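Local coordinates for protein twin-arginine translocation pathway signal (Rhodoferax ferrireducens, PDB 5IM2) that binds benzoate and probably serves as the extracytoplasmic solute-binding component of a TRAP transporter, at residues A[163-171]-A[292-303]; A[136-147]-A[360-369]. One frame throughout, in Å; residues are numbered along the deposited sequence.

Contact 1: A[163-171]-A[292-303]; sequences LALQVHGPG and SGWLGRVQQAGD. With BEZ (benzoic acid), chain B.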
loop_
_atom_site.group_PDB
_atom_site.type_symbol
_atom_site.label_atom_id
_atom_site.label_comp_id
_atom_site.label_asym_id
_atom_site.label_seq_id
_atom_site.Cartn_x
_atom_site.Cartn_y
_atom_site.Cartn_z
ATOM N N LEU A 163 -14.919 0.783 -1.092
ATOM C CA LEU A 163 -15.221 -0.623 -0.930
ATOM C C LEU A 163 -14.276 -1.328 0.026
ATOM O O LEU A 163 -14.709 -2.258 0.709
ATOM C CB LEU A 163 -15.166 -1.317 -2.295
ATOM C CG LEU A 163 -15.967 -0.662 -3.414
ATOM C CD1 LEU A 163 -15.919 -1.510 -4.707
ATOM C CD2 LEU A 163 -17.416 -0.423 -3.035
ATOM N N ALA A 164 -13.002 -0.928 0.086
ATOM C CA ALA A 164 -12.015 -1.563 0.947
ATOM C C ALA A 164 -10.811 -0.654 1.098
ATOM O O ALA A 164 -10.558 0.222 0.256
ATOM C CB ALA A 164 -11.595 -2.943 0.413
ATOM N N LEU A 165 -10.085 -0.881 2.204
ATOM C CA LEU A 165 -8.865 -0.175 2.592
ATOM C C LEU A 165 -7.886 -1.199 3.147
ATOM O O LEU A 165 -8.299 -2.070 3.914
ATOM C CB LEU A 165 -9.145 0.886 3.671
ATOM C CG LEU A 165 -9.941 2.078 3.190
ATOM C CD1 LEU A 165 -10.652 2.691 4.392
ATOM C CD2 LEU A 165 -9.020 3.097 2.487
ATOM N N GLN A 166 -6.605 -1.121 2.780
ATOM C CA GLN A 166 -5.661 -2.155 3.201
ATOM C C GLN A 166 -4.224 -1.664 3.074
ATOM O O GLN A 166 -3.955 -0.571 2.562
ATOM C CB GLN A 166 -5.891 -3.451 2.411
ATOM C CG GLN A 166 -6.033 -3.268 0.903
ATOM C CD GLN A 166 -4.967 -3.955 0.066
ATOM O OE1 GLN A 166 -5.149 -4.147 -1.113
ATOM N NE2 GLN A 166 -3.855 -4.274 0.652
ATOM N N VAL A 167 -3.323 -2.450 3.655
ATOM C CA VAL A 167 -1.886 -2.204 3.630
ATOM C C VAL A 167 -1.204 -3.442 3.051
ATOM O O VAL A 167 -1.822 -4.502 2.913
ATOM C CB VAL A 167 -1.314 -1.863 5.015
ATOM C CG1 VAL A 167 -2.039 -0.646 5.576
ATOM C CG2 VAL A 167 -1.401 -3.087 5.945
ATOM N N HIS A 168 0.078 -3.301 2.701
ATOM C CA HIS A 168 0.875 -4.438 2.270
ATOM C C HIS A 168 1.776 -4.973 3.404
ATOM O O HIS A 168 1.714 -4.531 4.550
ATOM C CB HIS A 168 1.645 -4.105 0.971
ATOM C CG HIS A 168 2.666 -2.991 1.051
ATOM N ND1 HIS A 168 3.712 -2.971 1.958
ATOM C CD2 HIS A 168 2.839 -1.901 0.262
ATOM C CE1 HIS A 168 4.448 -1.886 1.754
ATOM N NE2 HIS A 168 3.963 -1.236 0.707
ATOM N N GLY A 169 2.581 -6.011 3.080
ATOM C CA GLY A 169 3.490 -6.586 4.041
ATOM C C GLY A 169 4.632 -5.639 4.384
ATOM O O GLY A 169 4.745 -4.533 3.851
ATOM N N PRO A 170 5.501 -6.070 5.291
ATOM C CA PRO A 170 6.569 -5.166 5.752
ATOM C C PRO A 170 7.470 -4.701 4.620
ATOM O O PRO A 170 7.863 -5.475 3.743
ATOM C CB PRO A 170 7.335 -6.014 6.769
ATOM C CG PRO A 170 6.331 -7.059 7.222
ATOM C CD PRO A 170 5.486 -7.344 6.022
ATOM N N GLY A 171 7.809 -3.408 4.640
ATOM C CA GLY A 171 8.691 -2.870 3.620
ATOM C C GLY A 171 10.107 -3.423 3.701
ATOM O O GLY A 171 10.624 -3.755 4.773
ATOM N N SER A 292 -11.352 -5.894 3.540
ATOM C CA SER A 292 -10.104 -5.186 3.818
ATOM C C SER A 292 -9.056 -6.105 4.428
ATOM O O SER A 292 -7.908 -6.133 3.974
ATOM C CB SER A 292 -10.378 -3.986 4.738
ATOM O OG SER A 292 -11.200 -3.023 4.060
ATOM N N GLY A 293 -9.423 -6.872 5.460
ATOM C CA GLY A 293 -8.480 -7.813 6.029
ATOM C C GLY A 293 -8.008 -8.856 5.031
ATOM O O GLY A 293 -6.835 -9.216 5.014
ATOM N N TRP A 294 -8.920 -9.348 4.183
ATOM C CA TRP A 294 -8.586 -10.398 3.236
ATOM C C TRP A 294 -7.591 -9.891 2.193
ATOM O O TRP A 294 -6.601 -10.559 1.894
ATOM C CB TRP A 294 -9.869 -10.921 2.585
ATOM C CG TRP A 294 -9.575 -11.816 1.494
ATOM C CD1 TRP A 294 -9.191 -13.122 1.588
ATOM C CD2 TRP A 294 -9.564 -11.482 0.101
ATOM N NE1 TRP A 294 -8.954 -13.626 0.323
ATOM C CE2 TRP A 294 -9.179 -12.636 -0.602
ATOM C CE3 TRP A 294 -9.855 -10.317 -0.619
ATOM C CZ2 TRP A 294 -9.074 -12.656 -1.996
ATOM C CZ3 TRP A 294 -9.753 -10.342 -1.999
ATOM C CH2 TRP A 294 -9.366 -11.501 -2.671
ATOM N N LEU A 295 -7.797 -8.685 1.686
ATOM C CA LEU A 295 -6.854 -8.110 0.731
ATOM C C LEU A 295 -5.462 -7.992 1.331
ATOM O O LEU A 295 -4.461 -8.331 0.684
ATOM C CB LEU A 295 -7.350 -6.744 0.249
ATOM C CG LEU A 295 -8.542 -6.765 -0.692
ATOM C CD1 LEU A 295 -9.118 -5.378 -0.914
ATOM C CD2 LEU A 295 -8.096 -7.340 -2.046
ATOM N N GLY A 296 -5.361 -7.437 2.543
ATOM C CA GLY A 296 -4.068 -7.350 3.199
ATOM C C GLY A 296 -3.436 -8.713 3.437
ATOM O O GLY A 296 -2.241 -8.897 3.225
ATOM N N ARG A 297 -4.227 -9.692 3.895
ATOM C CA ARG A 297 -3.681 -11.012 4.148
ATOM C C ARG A 297 -3.048 -11.589 2.876
ATOM O O ARG A 297 -1.931 -12.127 2.905
ATOM C CB ARG A 297 -4.776 -11.939 4.678
ATOM C CG ARG A 297 -4.245 -13.240 5.127
ATOM C CD ARG A 297 -5.279 -14.224 5.659
ATOM N NE ARG A 297 -4.554 -15.446 5.982
ATOM C CZ ARG A 297 -4.215 -15.859 7.201
ATOM N NH1 ARG A 297 -4.593 -15.202 8.299
ATOM N NH2 ARG A 297 -3.517 -16.982 7.317
ATOM N N VAL A 298 -3.757 -11.476 1.753
ATOM C CA VAL A 298 -3.296 -12.057 0.485
ATOM C C VAL A 298 -2.072 -11.312 -0.033
ATOM O O VAL A 298 -1.124 -11.927 -0.554
ATOM C CB VAL A 298 -4.444 -12.066 -0.537
ATOM C CG1 VAL A 298 -3.944 -12.503 -1.899
ATOM C CG2 VAL A 298 -5.553 -13.011 -0.052
ATOM N N GLN A 299 -2.045 -9.985 0.128
ATOM C CA GLN A 299 -0.873 -9.236 -0.325
ATOM C C GLN A 299 0.373 -9.675 0.446
ATOM O O GLN A 299 1.439 -9.927 -0.139
ATOM C CB GLN A 299 -1.091 -7.742 -0.199
ATOM C CG GLN A 299 -0.090 -6.945 -1.112
ATOM C CD GLN A 299 -0.517 -5.527 -1.374
ATOM O OE1 GLN A 299 -1.470 -5.021 -0.806
ATOM N NE2 GLN A 299 0.225 -4.869 -2.220
ATOM N N GLN A 300 0.254 -9.810 1.756
ATOM C CA GLN A 300 1.405 -10.272 2.530
ATOM C C GLN A 300 1.723 -11.739 2.254
ATOM O O GLN A 300 2.888 -12.151 2.361
ATOM C CB GLN A 300 1.165 -10.025 4.030
ATOM C CG GLN A 300 2.350 -10.431 4.892
ATOM C CD GLN A 300 2.330 -9.902 6.302
ATOM O OE1 GLN A 300 1.316 -9.412 6.787
ATOM N NE2 GLN A 300 3.449 -10.048 6.997
ATOM N N ALA A 301 0.722 -12.562 1.927
ATOM C CA ALA A 301 1.001 -13.956 1.620
ATOM C C ALA A 301 1.878 -14.121 0.383
ATOM O O ALA A 301 2.458 -15.191 0.193
ATOM C CB ALA A 301 -0.293 -14.751 1.417
ATOM N N GLY A 302 1.965 -13.107 -0.467
ATOM C CA GLY A 302 2.834 -13.176 -1.626
ATOM C C GLY A 302 4.270 -12.818 -1.348
ATOM O O GLY A 302 5.104 -12.911 -2.254
ATOM N N ASP A 303 4.593 -12.433 -0.111
ATOM C CA ASP A 303 5.957 -12.002 0.185
ATOM C C ASP A 303 6.926 -13.172 0.036
ATOM O O ASP A 303 8.013 -13.023 -0.538
ATOM C CB ASP A 303 6.053 -11.426 1.602
ATOM C CG ASP A 303 5.570 -10.001 1.722
ATOM O OD1 ASP A 303 5.287 -9.314 0.706
ATOM O OD2 ASP A 303 5.499 -9.537 2.897
HETATM C C BEZ B . 4.469 0.578 -4.123
HETATM O O1 BEZ B . 5.419 0.630 -3.289
HETATM O O2 BEZ B . 4.245 1.566 -4.861
HETATM C C1 BEZ B . 3.645 -0.669 -4.245
HETATM C C2 BEZ B . 2.591 -0.714 -5.153
HETATM C C3 BEZ B . 1.858 -1.897 -5.272
HETATM C C4 BEZ B . 2.171 -2.986 -4.478
HETATM C C5 BEZ B . 3.203 -2.927 -3.561
HETATM C C6 BEZ B . 3.951 -1.751 -3.444
HETATM O O HOH W 1 3.156 -7.712 0.932
HETATM O O HOH W 2 7.657 -7.813 2.635
#

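Contact 2: A[136-147]-A[360-369]; sequences TNAEATSRACWE and LIAKHSKVAA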
loop_
_atom_site.group_PDB
_atom_site.type_symbol
_atom_site.label_atom_id
_atom_site.label_comp_id
_atom_site.label_asym_id
_atom_site.label_seq_id
_atom_site.Cartn_x
_atom_site.Cartn_y
_atom_site.Cartn_z
ATOM N N THR A 136 1.526 -4.418 12.601
ATOM C CA THR A 136 1.829 -5.752 13.097
ATOM C C THR A 136 1.898 -6.700 11.890
ATOM O O THR A 136 2.986 -6.931 11.343
ATOM C CB THR A 136 0.781 -6.187 14.112
ATOM O OG1 THR A 136 -0.515 -6.037 13.545
ATOM C CG2 THR A 136 0.836 -5.320 15.341
ATOM N N ASN A 137 0.749 -7.203 11.433
ATOM C CA ASN A 137 0.652 -7.902 10.147
ATOM C C ASN A 137 -0.363 -7.196 9.249
ATOM O O ASN A 137 -1.173 -6.390 9.712
ATOM C CB ASN A 137 0.270 -9.371 10.357
ATOM C CG ASN A 137 -1.064 -9.527 10.983
ATOM O OD1 ASN A 137 -2.053 -9.398 10.309
ATOM N ND2 ASN A 137 -1.109 -9.818 12.299
ATOM N N ALA A 138 -0.292 -7.459 7.944
ATOM C CA ALA A 138 -1.128 -6.713 7.000
ATOM C C ALA A 138 -2.621 -6.967 7.198
ATOM O O ALA A 138 -3.424 -6.047 7.025
ATOM C CB ALA A 138 -0.719 -7.035 5.566
ATOM N N GLU A 139 -3.024 -8.205 7.518
ATOM C CA GLU A 139 -4.449 -8.463 7.724
ATOM C C GLU A 139 -4.989 -7.615 8.871
ATOM O O GLU A 139 -5.986 -6.901 8.720
ATOM C CB GLU A 139 -4.716 -9.945 7.999
ATOM C CG GLU A 139 -6.177 -10.258 8.196
ATOM C CD GLU A 139 -6.394 -11.699 8.605
ATOM O OE1 GLU A 139 -5.387 -12.450 8.727
ATOM O OE2 GLU A 139 -7.571 -12.063 8.849
ATOM N N ALA A 140 -4.338 -7.686 10.024
ATOM C CA ALA A 140 -4.786 -6.918 11.187
ATOM C C ALA A 140 -4.749 -5.420 10.925
ATOM O O ALA A 140 -5.714 -4.697 11.230
ATOM C CB ALA A 140 -3.929 -7.309 12.394
ATOM N N THR A 141 -3.650 -4.933 10.350
ATOM C CA THR A 141 -3.496 -3.501 10.102
ATOM C C THR A 141 -4.469 -3.001 9.039
ATOM O O THR A 141 -4.915 -1.844 9.091
ATOM C CB THR A 141 -2.040 -3.223 9.729
ATOM O OG1 THR A 141 -1.206 -3.770 10.765
ATOM C CG2 THR A 141 -1.761 -1.739 9.638
ATOM N N SER A 142 -4.771 -3.840 8.030
ATOM C CA SER A 142 -5.816 -3.494 7.073
ATOM C C SER A 142 -7.177 -3.359 7.742
ATOM O O SER A 142 -7.961 -2.474 7.391
ATOM C CB SER A 142 -5.908 -4.562 5.979
ATOM O OG SER A 142 -4.728 -4.571 5.177
ATOM N N ARG A 143 -7.520 -4.286 8.638
ATOM C CA ARG A 143 -8.794 -4.169 9.338
ATOM C C ARG A 143 -8.838 -2.875 10.135
ATOM O O ARG A 143 -9.853 -2.176 10.155
ATOM C CB ARG A 143 -8.997 -5.362 10.261
ATOM C CG ARG A 143 -9.222 -6.641 9.540
ATOM C CD ARG A 143 -9.130 -7.858 10.487
ATOM N NE ARG A 143 -10.149 -7.843 11.530
ATOM C CZ ARG A 143 -11.310 -8.477 11.464
ATOM N NH1 ARG A 143 -11.629 -9.191 10.397
ATOM N NH2 ARG A 143 -12.171 -8.377 12.480
ATOM N N ALA A 144 -7.741 -2.560 10.811
ATOM C CA ALA A 144 -7.633 -1.310 11.567
ATOM C C ALA A 144 -7.809 -0.092 10.680
ATOM O O ALA A 144 -8.444 0.885 11.079
ATOM C CB ALA A 144 -6.280 -1.259 12.286
ATOM N N CYS A 145 -7.238 -0.127 9.474
ATOM C CA CYS A 145 -7.377 0.981 8.534
ATOM C C CYS A 145 -8.836 1.197 8.161
ATOM O O CYS A 145 -9.325 2.336 8.151
ATOM C CB CYS A 145 -6.529 0.706 7.288
ATOM S SG CYS A 145 -6.358 2.114 6.178
ATOM N N TRP A 146 -9.554 0.115 7.858
ATOM C CA TRP A 146 -10.975 0.242 7.534
ATOM C C TRP A 146 -11.738 0.949 8.659
ATOM O O TRP A 146 -12.439 1.956 8.429
ATOM C CB TRP A 146 -11.607 -1.129 7.257
ATOM C CG TRP A 146 -13.084 -0.947 7.073
ATOM C CD1 TRP A 146 -14.074 -1.078 8.030
ATOM C CD2 TRP A 146 -13.749 -0.535 5.877
ATOM N NE1 TRP A 146 -15.301 -0.794 7.486
ATOM C CE2 TRP A 146 -15.132 -0.445 6.170
ATOM C CE3 TRP A 146 -13.322 -0.257 4.578
ATOM C CZ2 TRP A 146 -16.059 -0.068 5.226
ATOM C CZ3 TRP A 146 -14.261 0.114 3.637
ATOM C CH2 TRP A 146 -15.607 0.192 3.961
ATOM N N GLU A 147 -11.595 0.439 9.882
ATOM C CA GLU A 147 -12.340 0.976 11.017
ATOM C C GLU A 147 -11.936 2.412 11.328
ATOM O O GLU A 147 -12.795 3.260 11.598
ATOM C CB GLU A 147 -12.154 0.091 12.248
ATOM C CG GLU A 147 -12.946 0.611 13.434
ATOM C CD GLU A 147 -13.011 -0.335 14.635
ATOM O OE1 GLU A 147 -12.559 -1.494 14.560
ATOM O OE2 GLU A 147 -13.535 0.106 15.672
ATOM N N LEU A 360 -6.401 0.545 17.392
ATOM C CA LEU A 360 -7.146 -0.285 16.438
ATOM C C LEU A 360 -6.264 -1.389 15.886
ATOM O O LEU A 360 -6.723 -2.528 15.697
ATOM C CB LEU A 360 -7.738 0.594 15.307
ATOM C CG LEU A 360 -8.926 1.483 15.696
ATOM C CD1 LEU A 360 -9.447 2.338 14.555
ATOM C CD2 LEU A 360 -10.081 0.636 16.264
ATOM N N ILE A 361 -4.988 -1.088 15.648
ATOM C CA ILE A 361 -4.043 -2.127 15.238
ATOM C C ILE A 361 -3.941 -3.186 16.332
ATOM O O ILE A 361 -3.971 -4.394 16.069
ATOM C CB ILE A 361 -2.673 -1.493 14.931
ATOM C CG1 ILE A 361 -2.811 -0.658 13.662
ATOM C CG2 ILE A 361 -1.598 -2.551 14.798
ATOM C CD1 ILE A 361 -1.595 0.229 13.340
ATOM N N ALA A 362 -3.839 -2.740 17.589
ATOM C CA ALA A 362 -3.770 -3.677 18.709
ATOM C C ALA A 362 -5.002 -4.563 18.787
ATOM O O ALA A 362 -4.894 -5.776 19.020
ATOM C CB ALA A 362 -3.619 -2.894 20.008
ATOM N N LYS A 363 -6.184 -3.968 18.633
ATOM C CA LYS A 363 -7.429 -4.720 18.729
ATOM C C LYS A 363 -7.558 -5.751 17.622
ATOM O O LYS A 363 -7.962 -6.893 17.859
ATOM C CB LYS A 363 -8.612 -3.775 18.661
ATOM C CG LYS A 363 -9.923 -4.504 18.784
ATOM C CD LYS A 363 -11.047 -3.550 18.960
ATOM C CE LYS A 363 -11.377 -2.883 17.666
ATOM N NZ LYS A 363 -12.579 -2.020 17.770
ATOM N N HIS A 364 -7.305 -5.349 16.391
ATOM C CA HIS A 364 -7.513 -6.300 15.314
ATOM C C HIS A 364 -6.410 -7.327 15.228
ATOM O O HIS A 364 -6.590 -8.347 14.564
ATOM C CB HIS A 364 -7.667 -5.561 13.990
ATOM C CG HIS A 364 -8.987 -4.881 13.859
ATOM N ND1 HIS A 364 -10.153 -5.557 13.556
ATOM C CD2 HIS A 364 -9.340 -3.587 14.040
ATOM C CE1 HIS A 364 -11.162 -4.704 13.544
ATOM N NE2 HIS A 364 -10.693 -3.501 13.829
ATOM N N SER A 365 -5.266 -7.063 15.852
ATOM C CA SER A 365 -4.234 -8.080 15.960
ATOM C C SER A 365 -4.635 -9.190 16.927
ATOM O O SER A 365 -4.051 -10.278 16.884
ATOM C CB SER A 365 -2.906 -7.452 16.377
ATOM O OG SER A 365 -2.454 -6.490 15.426
ATOM N N LYS A 366 -5.605 -8.932 17.817
ATOM C CA LYS A 366 -6.163 -10.013 18.624
ATOM C C LYS A 366 -7.029 -10.954 17.790
ATOM O O LYS A 366 -7.125 -12.142 18.114
ATOM C CB LYS A 366 -6.956 -9.444 19.802
ATOM C CG LYS A 366 -6.084 -8.607 20.743
ATOM C CD LYS A 366 -6.759 -8.298 22.071
ATOM C CE LYS A 366 -7.831 -7.226 21.945
ATOM N NZ LYS A 366 -7.827 -6.298 23.141
ATOM N N VAL A 367 -7.646 -10.453 16.724
ATOM C CA VAL A 367 -8.474 -11.270 15.841
ATOM C C VAL A 367 -7.624 -12.021 14.819
ATOM O O VAL A 367 -7.810 -13.221 14.586
ATOM C CB VAL A 367 -9.501 -10.377 15.123
ATOM C CG1 VAL A 367 -10.277 -11.193 14.076
ATOM C CG2 VAL A 367 -10.438 -9.712 16.114
ATOM N N ALA A 368 -6.755 -11.285 14.135
ATOM C CA ALA A 368 -5.863 -11.768 13.083
ATOM C C ALA A 368 -4.445 -11.728 13.654
ATOM O O ALA A 368 -3.736 -10.732 13.513
ATOM C CB ALA A 368 -5.993 -10.890 11.863
ATOM N N ALA A 369 -4.042 -12.791 14.342
ATOM C CA ALA A 369 -2.819 -12.710 15.149
ATOM C C ALA A 369 -1.567 -13.148 14.375
ATOM O O ALA A 369 -1.648 -13.606 13.234
ATOM C CB ALA A 369 -2.981 -13.533 16.421
#

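Contact 1: A[163-171]-A[292-303]
The benzoate pocket of this solute-binding protein is built partly where edge strand 161-167 runs on towards the second sheet and is packed against helix 289-301. Gln166 and Gln299 meet here amide to amide: Gln166 NE2 donates to Gln299 OE1 at 2.9 Å, nearly along the C=O axis, with the two amide planes turned 70° apart. Gln166 OE1 takes a hydrogen bond from Trp113 and Gln299 NE2 gives one to Glu234, which should fix the rotation of both amides. Gln299 reaches the ligand because its CG stands opposite the backbone N (chi1 -160°) on an extended chain, bringing NE2 to 3.5 Å from benzoate C4. His168 CB rests on Gln299 CD at 3.5 Å, while its CD2 lies 3.9 Å from benzoate C6; its ND1 is tied to Gly169 O. At the far end, Leu165 N donates almost straight (176°) to Ser292 OG, which is also bonded to Gly288. Beyond His168, one water joins Gly169 N to Asp303 OD1, and Pro170 CD lies against Gln300 NE2, whose amide OE1 is hydrogen-bonded to Ala138 N. A crossover strand and adjoining helix each lending a side chain to the ligand, at the cleft between two alpha/beta domains, are characteristic of periplasmic binding proteins.

Contact 2: A[136-147]-A[360-369]
His364 projects from helix 350-367 as a knob into the hole formed by Ala140, Arg143, Ala144 and Glu147 of helix 138-152, gripped at both ring nitrogens. Its NE2 donates to Glu147 OE1 at 2.8 Å, with the carboxylate plane 84° from the ring, while its ND1 accepts from Arg143 NE at 3.1 Å, the donor tilted 31° from the ring plane. These two bonds set the ring flip and are consistent with a neutral imidazole protonated on NE2. Arg143 also lays CB over one ring face, a CH-pi contact of 3.8 Å to the centroid; a bend at chi3 (63°) then swings NE back to ND1. Val367 CG1 lies over one face of the guanidinium, towards its rim. Lys363 NZ approaches the syn side of Glu147 OE2 at 3.1 Å in a salt bridge, and Leu360 CD2 packs on the same carboxylate.

Small residues bring the backbones close: Ala144 CB fits against Leu360 CB and Ile361 CG1, and Ala140 CB sits 3.5 Å from Ser365 OG. Farther out, Thr136 OG1 donates to Ser365 OG at 2.7 Å, and Ser365 OG in turn donates to Ile361 O, the carbonyl one turn earlier. Asn137 works both ways: OD1 caps the helix at Ala140 N, and ND2 donates to Ala368 O at 3.0 Å. Ala368 CB lies against Glu139, whose carboxylate pairs with Arg297. A single histidine knob in a four-residue hole, beside an Asn N-cap, joins two crossing helices here and packs the C-terminal helix 350-367 onto helix 138-152.

How the contacts relate
Helix 138-152 is the element between the two contacts: strand 161-167 follows it in the chain, and it packs against helix 289-301 on one side and helix 350-367 on another. Contact 1 is buried, close to the centre of the chain, and relies mostly on neutral amides, a serine hydroxyl and waters held by one aspartate, beside the ligand; contact 2, whose centre is 11 Å away, is only partly buried and uses charged side chains around a histidine. Besides the Arg297 and Gln300 ties to helix 138-152, Ser142 OG is hydrogen-bonded to Val167 N, and Ser142 packs on Gln166 and the backbone O of Ser292. The ligand meets contact 1 alone.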